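PDB 4JVZ: carbon dioxide concentrating mechanism protein from Thermosynechococcus elongatus, which probably forms the pentameric vertices of the carboxysome shell, introducing curvature into the otherwise flat layer of hexagonal shell proteins around RuBisCO. Local coordinates for residues G21-V26 with A43-G48. Numbering follows the deposited sequence.
Sequences GVKFLV and AADTVG
With CG anti to the backbone N (chi1 175°), Asp45 extends its carboxylate beside Lys23, whose chain, bent at chi2 and chi3, brings NZ into a salt bridge 3.0 Å from Asp45 OD2, on its anti side and 23° out of the carboxylate plane. Leu25 crosses the Asp45 side chain, its CD1 3.6 Å from Asp45 OD2. Strands 24-30 and 39-45 pair antiparallel: Leu25 and Ala43 form a hydrogen-bonded pair, Leu25 N to Ala43 O and Ala43 N to Leu25 O each 2.8 Å. The Asp45 N to Lys23 O bond is weak, 3.3 Å long and bent to 138° at the hydrogen. On the face carrying Phe24 and Ala44, CG1 of the loop residue Val22 meets Ala44 CB at 3.7 Å. Asp45 OD1 accepts Val47 N at 2.8 Å, forming an Asx turn, and Gly48 N at 3.1 Å, both from one face; OD2 also accepts Ala49 N. Were Asp45 an alanine, these loop amides and the Lys23 ammonium would probably lose their acceptor, freeing the turn to shift. The carboxylate thus adds a charged link to the backbone pairing of this OB-fold and shapes the turn, its charge probably stabilised by three amides and a lysine.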
loop_
_atom_site.group_PDB
_atom_site.type_symbol
_atom_site.label_atom_id
_atom_site.label_comp_id
_atom_site.label_asym_id
_atom_site.label_seq_id
_atom_site.Cartn_x
_atom_site.Cartn_y
_atom_site.Cartn_z
ATOM N N GLY C 21 8.683 24.778 0.221
ATOM C CA GLY C 21 10.109 24.511 0.233
ATOM C C GLY C 21 10.469 23.072 -0.091
ATOM O O GLY C 21 11.646 22.734 -0.205
ATOM N N VAL C 22 9.458 22.223 -0.244
ATOM C CA VAL C 22 9.690 20.813 -0.532
ATOM C C VAL C 22 10.042 20.621 -1.998
ATOM O O VAL C 22 9.272 20.999 -2.879
ATOM C CB VAL C 22 8.448 19.962 -0.221
ATOM C CG1 VAL C 22 8.720 18.488 -0.528
ATOM C CG2 VAL C 22 8.044 20.142 1.226
ATOM N N LYS C 23 11.209 20.041 -2.259
ATOM C CA LYS C 23 11.631 19.780 -3.625
ATOM C C LYS C 23 11.048 18.452 -4.096
ATOM O O LYS C 23 11.246 17.423 -3.455
ATOM C CB LYS C 23 13.155 19.726 -3.713
ATOM C CG LYS C 23 13.702 20.071 -5.087
ATOM C CD LYS C 23 14.666 19.007 -5.590
ATOM C CE LYS C 23 15.710 18.647 -4.543
ATOM N NZ LYS C 23 16.697 17.655 -5.045
ATOM N N PHE C 24 10.338 18.475 -5.217
ATOM C CA PHE C 24 9.722 17.269 -5.758
ATOM C C PHE C 24 10.543 16.686 -6.905
ATOM O O PHE C 24 10.698 17.312 -7.951
ATOM C CB PHE C 24 8.308 17.589 -6.241
ATOM C CG PHE C 24 7.410 18.121 -5.159
ATOM C CD1 PHE C 24 6.955 17.292 -4.156
ATOM C CD2 PHE C 24 7.043 19.451 -5.130
ATOM C CE1 PHE C 24 6.142 17.774 -3.157
ATOM C CE2 PHE C 24 6.226 19.934 -4.130
ATOM C CZ PHE C 24 5.777 19.094 -3.146
ATOM N N LEU C 25 11.073 15.486 -6.696
ATOM C CA LEU C 25 11.787 14.772 -7.745
ATOM C C LEU C 25 10.854 13.809 -8.460
ATOM O O LEU C 25 10.027 13.153 -7.833
ATOM C CB LEU C 25 12.948 13.976 -7.154
ATOM C CG LEU C 25 14.119 14.788 -6.608
ATOM C CD1 LEU C 25 15.217 13.842 -6.152
ATOM C CD2 LEU C 25 14.631 15.765 -7.663
ATOM N N VAL C 26 10.979 13.732 -9.778
ATOM C CA VAL C 26 10.369 12.649 -10.524
ATOM C C VAL C 26 11.354 11.494 -10.513
ATOM O O VAL C 26 12.539 11.687 -10.770
ATOM C CB VAL C 26 10.094 13.029 -11.983
ATOM C CG1 VAL C 26 9.649 11.797 -12.766
ATOM C CG2 VAL C 26 9.048 14.120 -12.059
ATOM N N ALA C 43 8.596 12.151 -5.648
ATOM C CA ALA C 43 9.020 11.957 -4.270
ATOM C C ALA C 43 9.688 13.216 -3.730
ATOM O O ALA C 43 10.321 13.962 -4.474
ATOM C CB ALA C 43 9.970 10.767 -4.173
ATOM N N ALA C 44 9.539 13.447 -2.431
ATOM C CA ALA C 44 10.237 14.539 -1.768
ATOM C C ALA C 44 11.677 14.106 -1.521
ATOM O O ALA C 44 11.954 12.922 -1.349
ATOM C CB ALA C 44 9.552 14.892 -0.459
ATOM N N ASP C 45 12.592 15.071 -1.509
ATOM C CA ASP C 45 14.005 14.785 -1.312
ATOM C C ASP C 45 14.615 15.784 -0.339
ATOM O O ASP C 45 14.670 16.981 -0.614
ATOM C CB ASP C 45 14.741 14.840 -2.652
ATOM C CG ASP C 45 16.237 14.674 -2.505
ATOM O OD1 ASP C 45 16.678 14.029 -1.532
ATOM O OD2 ASP C 45 16.976 15.192 -3.370
ATOM N N THR C 46 15.064 15.282 0.805
ATOM C CA THR C 46 15.759 16.101 1.786
ATOM C C THR C 46 17.189 15.599 1.946
ATOM O O THR C 46 17.895 15.988 2.875
ATOM C CB THR C 46 15.043 16.069 3.147
ATOM O OG1 THR C 46 14.802 14.708 3.531
ATOM C CG2 THR C 46 13.715 16.814 3.068
ATOM N N VAL C 47 17.610 14.735 1.028
ATOM C CA VAL C 47 18.951 14.165 1.067
ATOM C C VAL C 47 19.900 14.939 0.159
ATOM O O VAL C 47 21.074 15.109 0.483
ATOM C CB VAL C 47 18.943 12.682 0.642
ATOM C CG1 VAL C 47 20.358 12.115 0.655
ATOM C CG2 VAL C 47 18.025 11.872 1.551
ATOM N N GLY C 48 19.392 15.401 -0.978
ATOM C CA GLY C 48 20.204 16.137 -1.933
ATOM C C GLY C 48 20.580 15.281 -3.133
ATOM O O GLY C 48 21.754 15.185 -3.484
#